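Local structure of NreA (Staphylococcus aureus subsp. aureus, 6K2H) at residues A[66-79]-A[105-119]. The protein probably senses nitrate through its GAF domain as part of the Nre signalling system of staphylococci. The protein carries 1 engineered substitution. Numbering follows the deposited sequence.
Sequences LAGTVMKTGKRMVI and VLAVPLWYKNQVYGV. With EDO (1,2-ethanediol), chain B; EDO (1,2-ethanediol), chain C.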
loop_
_atom_site.group_PDB
_atom_site.type_symbol
_atom_site.label_atom_id
_atom_site.label_comp_id
_atom_site.label_asym_id
_atom_site.label_seq_id
_atom_site.Cartn_x
_atom_site.Cartn_y
_atom_site.Cartn_z
ATOM N N LEU A 66 -4.276 -5.594 -2.757
ATOM C CA LEU A 66 -3.739 -5.388 -1.452
ATOM C C LEU A 66 -4.583 -4.397 -0.663
ATOM O O LEU A 66 -4.879 -4.651 0.486
ATOM C CB LEU A 66 -2.328 -4.843 -1.487
ATOM C CG LEU A 66 -1.343 -5.800 -2.192
ATOM C CD1 LEU A 66 -0.173 -5.025 -2.711
ATOM C CD2 LEU A 66 -0.883 -6.836 -1.219
ATOM N N ALA A 67 -4.867 -3.246 -1.246
ATOM C CA ALA A 67 -5.594 -2.211 -0.509
ATOM C C ALA A 67 -7.020 -2.703 -0.183
ATOM O O ALA A 67 -7.529 -2.545 0.943
ATOM C CB ALA A 67 -5.644 -0.926 -1.285
ATOM N N GLY A 68 -7.706 -3.253 -1.164
ATOM C CA GLY A 68 -9.076 -3.683 -0.874
ATOM C C GLY A 68 -9.194 -4.799 0.112
ATOM O O GLY A 68 -10.152 -4.846 0.910
ATOM N N THR A 69 -8.242 -5.710 0.089
ATOM C CA THR A 69 -8.252 -6.805 1.046
ATOM C C THR A 69 -7.970 -6.296 2.458
ATOM O O THR A 69 -8.655 -6.658 3.391
ATOM C CB THR A 69 -7.246 -7.895 0.622
ATOM O OG1 THR A 69 -7.545 -8.326 -0.731
ATOM C CG2 THR A 69 -7.242 -9.053 1.538
ATOM N N VAL A 70 -7.011 -5.418 2.608
ATOM C CA VAL A 70 -6.704 -4.930 3.951
ATOM C C VAL A 70 -7.902 -4.144 4.514
ATOM O O VAL A 70 -8.186 -4.257 5.687
ATOM C CB VAL A 70 -5.421 -4.104 3.937
ATOM C CG1 VAL A 70 -5.187 -3.403 5.291
ATOM C CG2 VAL A 70 -4.221 -4.977 3.619
ATOM N N MET A 71 -8.560 -3.344 3.666
ATOM C CA MET A 71 -9.661 -2.502 4.072
ATOM C C MET A 71 -10.777 -3.375 4.525
ATOM O O MET A 71 -11.453 -3.049 5.482
ATOM C CB MET A 71 -10.151 -1.605 2.926
ATOM C CG MET A 71 -9.121 -0.582 2.584
ATOM S SD MET A 71 -9.517 1.129 2.473
ATOM C CE MET A 71 -10.630 1.265 3.852
ATOM N N LYS A 72 -10.965 -4.471 3.851
ATOM C CA LYS A 72 -12.047 -5.377 4.161
ATOM C C LYS A 72 -11.765 -6.169 5.400
ATOM O O LYS A 72 -12.627 -6.257 6.249
ATOM C CB LYS A 72 -12.311 -6.349 3.009
ATOM C CG LYS A 72 -13.338 -7.416 3.405
ATOM C CD LYS A 72 -13.894 -8.195 2.234
ATOM C CE LYS A 72 -14.904 -9.240 2.712
ATOM N NZ LYS A 72 -14.754 -10.539 1.992
ATOM N N THR A 73 -10.586 -6.764 5.503
ATOM C CA THR A 73 -10.264 -7.631 6.643
ATOM C C THR A 73 -9.781 -6.929 7.862
ATOM O O THR A 73 -9.821 -7.499 8.929
ATOM C CB THR A 73 -9.099 -8.598 6.318
ATOM O OG1 THR A 73 -7.918 -7.841 5.985
ATOM C CG2 THR A 73 -9.459 -9.492 5.211
ATOM N N GLY A 74 -9.250 -5.714 7.732
ATOM C CA GLY A 74 -8.569 -5.101 8.851
ATOM C C GLY A 74 -7.273 -5.720 9.341
ATOM O O GLY A 74 -6.835 -5.465 10.473
ATOM N N LYS A 75 -6.619 -6.515 8.484
ATOM C CA LYS A 75 -5.447 -7.313 8.839
ATOM C C LYS A 75 -4.341 -6.928 7.879
ATOM O O LYS A 75 -4.624 -6.710 6.709
ATOM C CB LYS A 75 -5.704 -8.837 8.656
ATOM C CG LYS A 75 -6.819 -9.427 9.501
ATOM C CD LYS A 75 -6.321 -9.792 10.894
ATOM C CE LYS A 75 -7.406 -9.593 11.970
ATOM N NZ LYS A 75 -8.561 -10.485 11.698
ATOM N N ARG A 76 -3.112 -6.835 8.381
ATOM C CA ARG A 76 -1.950 -6.572 7.478
ATOM C C ARG A 76 -1.781 -7.726 6.492
ATOM O O ARG A 76 -2.200 -8.883 6.737
ATOM C CB ARG A 76 -0.697 -6.328 8.236
ATOM C CG ARG A 76 -0.247 -7.473 9.132
ATOM C CD ARG A 76 1.217 -7.250 9.470
ATOM N NE ARG A 76 1.626 -7.972 10.664
ATOM C CZ ARG A 76 1.791 -9.277 10.778
ATOM N NH1 ARG A 76 2.150 -9.767 11.969
ATOM N NH2 ARG A 76 1.608 -10.109 9.742
ATOM N N MET A 77 -1.170 -7.411 5.361
ATOM C CA MET A 77 -0.771 -8.434 4.381
ATOM C C MET A 77 0.697 -8.301 4.153
ATOM O O MET A 77 1.197 -7.182 3.967
ATOM C CB MET A 77 -1.498 -8.185 3.071
ATOM C CG MET A 77 -2.970 -8.393 3.107
ATOM S SD MET A 77 -3.674 -8.327 1.437
ATOM C CE MET A 77 -2.608 -9.507 0.590
ATOM N N VAL A 78 1.406 -9.409 4.197
ATOM C CA VAL A 78 2.842 -9.402 4.055
ATOM C C VAL A 78 3.194 -10.355 2.961
ATOM O O VAL A 78 2.770 -11.525 2.989
ATOM C CB VAL A 78 3.532 -9.826 5.336
ATOM C CG1 VAL A 78 5.019 -9.869 5.133
ATOM C CG2 VAL A 78 3.242 -8.905 6.495
ATOM N N ILE A 79 3.909 -9.871 1.966
ATOM C CA ILE A 79 4.463 -10.744 0.931
ATOM C C ILE A 79 5.978 -10.608 0.878
ATOM O O ILE A 79 6.516 -9.601 0.378
ATOM C CB ILE A 79 3.820 -10.459 -0.437
ATOM C CG1 ILE A 79 2.310 -10.449 -0.305
ATOM C CG2 ILE A 79 4.381 -11.401 -1.473
ATOM C CD1 ILE A 79 1.613 -10.058 -1.570
ATOM N N VAL A 105 6.326 -6.741 -0.300
ATOM C CA VAL A 105 5.380 -5.726 0.174
ATOM C C VAL A 105 4.875 -5.989 1.589
ATOM O O VAL A 105 4.771 -7.166 2.024
ATOM C CB VAL A 105 4.133 -5.504 -0.754
ATOM C CG1 VAL A 105 4.533 -4.986 -2.119
ATOM C CG2 VAL A 105 3.360 -6.753 -0.945
ATOM N N LEU A 106 4.591 -4.906 2.288
ATOM C CA LEU A 106 4.017 -4.903 3.638
ATOM C C LEU A 106 2.855 -3.906 3.513
ATOM O O LEU A 106 3.084 -2.687 3.345
ATOM C CB LEU A 106 5.025 -4.398 4.672
ATOM C CG LEU A 106 4.473 -3.988 6.051
ATOM C CD1 LEU A 106 3.791 -5.147 6.705
ATOM C CD2 LEU A 106 5.599 -3.454 6.906
ATOM N N ALA A 107 1.617 -4.392 3.629
ATOM C CA ALA A 107 0.466 -3.489 3.568
ATOM C C ALA A 107 -0.270 -3.507 4.913
ATOM O O ALA A 107 -0.623 -4.562 5.413
ATOM C CB ALA A 107 -0.437 -3.883 2.505
ATOM N N VAL A 108 -0.383 -2.323 5.500
ATOM C CA VAL A 108 -0.977 -2.222 6.852
ATOM C C VAL A 108 -2.227 -1.365 6.919
ATOM O O VAL A 108 -2.304 -0.338 6.239
ATOM C CB VAL A 108 0.059 -1.701 7.833
ATOM C CG1 VAL A 108 1.261 -2.615 7.918
ATOM C CG2 VAL A 108 0.496 -0.267 7.527
ATOM N N PRO A 109 -3.224 -1.763 7.731
ATOM C CA PRO A 109 -4.432 -0.940 7.844
ATOM C C PRO A 109 -4.129 0.344 8.584
ATOM O O PRO A 109 -3.287 0.376 9.541
ATOM C CB PRO A 109 -5.372 -1.814 8.627
ATOM C CG PRO A 109 -4.531 -2.700 9.442
ATOM C CD PRO A 109 -3.345 -3.002 8.526
ATOM N N LEU A 110 -4.785 1.407 8.159
ATOM C CA LEU A 110 -4.741 2.686 8.873
ATOM C C LEU A 110 -6.069 2.807 9.627
ATOM O O LEU A 110 -7.135 2.664 9.014
ATOM C CB LEU A 110 -4.560 3.829 7.919
ATOM C CG LEU A 110 -3.175 3.800 7.242
ATOM C CD1 LEU A 110 -3.115 4.991 6.331
ATOM C CD2 LEU A 110 -2.027 3.919 8.242
ATOM N N TRP A 111 -5.979 2.897 10.948
ATOM C CA TRP A 111 -7.164 2.921 11.827
ATOM C C TRP A 111 -7.433 4.310 12.375
ATOM O O TRP A 111 -6.505 5.073 12.716
ATOM C CB TRP A 111 -6.952 2.014 13.034
ATOM C CG TRP A 111 -6.807 0.559 12.740
ATOM C CD1 TRP A 111 -5.640 -0.155 12.534
ATOM C CD2 TRP A 111 -7.866 -0.364 12.579
ATOM N NE1 TRP A 111 -5.949 -1.468 12.264
ATOM C CE2 TRP A 111 -7.295 -1.633 12.316
ATOM C CE3 TRP A 111 -9.241 -0.249 12.610
ATOM C CZ2 TRP A 111 -8.064 -2.753 12.093
ATOM C CZ3 TRP A 111 -10.021 -1.399 12.470
ATOM C CH2 TRP A 111 -9.411 -2.648 12.190
ATOM N N TYR A 112 -8.713 4.621 12.537
ATOM C CA TYR A 112 -9.132 5.800 13.289
ATOM C C TYR A 112 -10.418 5.451 14.025
ATOM O O TYR A 112 -11.374 5.073 13.371
ATOM C CB TYR A 112 -9.344 6.957 12.352
ATOM C CG TYR A 112 -9.593 8.214 13.139
ATOM C CD1 TYR A 112 -8.652 8.663 14.087
ATOM C CD2 TYR A 112 -10.759 8.941 12.986
ATOM C CE1 TYR A 112 -8.866 9.792 14.817
ATOM C CE2 TYR A 112 -10.964 10.104 13.728
ATOM C CZ TYR A 112 -10.032 10.513 14.637
ATOM O OH TYR A 112 -10.224 11.690 15.356
ATOM N N LYS A 113 -10.340 5.464 15.365
ATOM C CA LYS A 113 -11.453 5.084 16.258
ATOM C C LYS A 113 -12.099 3.727 15.823
ATOM O O LYS A 113 -13.286 3.627 15.675
ATOM C CB LYS A 113 -12.450 6.242 16.265
ATOM C CG LYS A 113 -11.862 7.613 16.596
ATOM C CD LYS A 113 -11.280 7.595 17.965
ATOM C CE LYS A 113 -10.773 8.968 18.344
ATOM N NZ LYS A 113 -10.084 8.827 19.659
ATOM N N ASN A 114 -11.264 2.702 15.581
ATOM C CA ASN A 114 -11.650 1.335 15.311
ATOM C C ASN A 114 -12.268 1.128 13.950
ATOM O O ASN A 114 -12.833 0.105 13.688
ATOM C CB ASN A 114 -12.556 0.719 16.401
ATOM C CG ASN A 114 -11.857 0.636 17.787
ATOM O OD1 ASN A 114 -12.519 0.662 18.855
ATOM N ND2 ASN A 114 -10.553 0.457 17.782
ATOM N N GLN A 115 -12.092 2.085 13.049
ATOM C CA GLN A 115 -12.480 1.872 11.642
ATOM C C GLN A 115 -11.213 1.937 10.803
ATOM O O GLN A 115 -10.289 2.746 11.056
ATOM C CB GLN A 115 -13.411 3.009 11.207
ATOM C CG GLN A 115 -13.781 2.991 9.760
ATOM C CD GLN A 115 -14.635 1.762 9.338
ATOM O OE1 GLN A 115 -14.181 0.639 9.379
ATOM N NE2 GLN A 115 -15.871 1.991 8.935
ATOM N N VAL A 116 -11.141 1.066 9.808
ATOM C CA VAL A 116 -10.060 1.173 8.811
ATOM C C VAL A 116 -10.439 2.192 7.766
ATOM O O VAL A 116 -11.388 1.972 7.051
ATOM C CB VAL A 116 -9.794 -0.146 8.025
ATOM C CG1 VAL A 116 -8.580 0.036 7.089
ATOM C CG2 VAL A 116 -9.562 -1.339 8.914
ATOM N N TYR A 117 -9.676 3.270 7.664
ATOM C CA TYR A 117 -9.917 4.317 6.703
ATOM C C TYR A 117 -8.968 4.288 5.528
ATOM O O TYR A 117 -9.247 4.887 4.479
ATOM C CB TYR A 117 -9.848 5.667 7.368
ATOM C CG TYR A 117 -8.484 6.140 7.802
ATOM C CD1 TYR A 117 -7.619 6.829 6.901
ATOM C CD2 TYR A 117 -8.059 5.982 9.117
ATOM C CE1 TYR A 117 -6.352 7.292 7.320
ATOM C CE2 TYR A 117 -6.827 6.448 9.513
ATOM C CZ TYR A 117 -5.981 7.082 8.603
ATOM O OH TYR A 117 -4.787 7.548 9.037
ATOM N N GLY A 118 -7.895 3.524 5.654
ATOM C CA GLY A 118 -6.893 3.526 4.580
ATOM C C GLY A 118 -5.910 2.380 4.708
ATOM O O GLY A 118 -5.952 1.565 5.674
ATOM N N VAL A 119 -5.032 2.313 3.712
ATOM C CA VAL A 119 -3.983 1.317 3.686
ATOM C C VAL A 119 -2.669 1.968 3.398
ATOM O O VAL A 119 -2.574 2.704 2.432
ATOM C CB VAL A 119 -4.273 0.189 2.675
ATOM C CG1 VAL A 119 -3.171 -0.857 2.733
ATOM C CG2 VAL A 119 -5.640 -0.432 2.949
HETATM C C1 EDO B . -3.380 -2.465 -5.962
HETATM O O1 EDO B . -2.451 -2.010 -6.670
HETATM C C2 EDO B . -3.002 -3.383 -5.009
HETATM O O2 EDO B . -4.065 -3.283 -4.175
HETATM C C1 EDO C . -14.707 -3.318 12.271
HETATM O O1 EDO C . -13.610 -3.038 13.160
HETATM C C2 EDO C . -14.292 -3.157 10.802
HETATM O O2 EDO C . -15.373 -3.526 9.915
#
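V70 and V119, meeting at 3.8 Å through V70 CB and V119 CG2, exemplify how a helix settles on an antiparallel sheet. V70 stands over the hairpin 105-119: its CG1, anti to the backbone N (chi1 171°), meets P109 CB at 3.7 Å, while its CG2 turns to A107 CB. V119 drives its CG2 between two helical turns, 3.5 Å from both A67 O and M71 CG. M71 bends at its second and third torsions, bringing CE to 3.4 Å from V116 O, beside the classic bulge in which Y117 and G118 face L110. In this tight, buried part, apolar side chains pack on one another and on backbone carbonyls. The looser side faces solvent: near the hairpin's turn partly exposed G74, which leaves the helix with positive phi, lays its O at the edge of the W111 ring, and exposed R76, beside V108 and P109, leads its chain away. Running back from the turn, antiparallel to 105-112, 77-79 joins the sheet through four backbone bonds, A107 N to M77 O (2.8 Å) being almost linear at 179°, and I79 packs alongside V105. The chemistry thus divides the labour: apolar side chains seat the helix of this GAF domain, whereas backbone hydrogen bonds set the register of the strand that follows it.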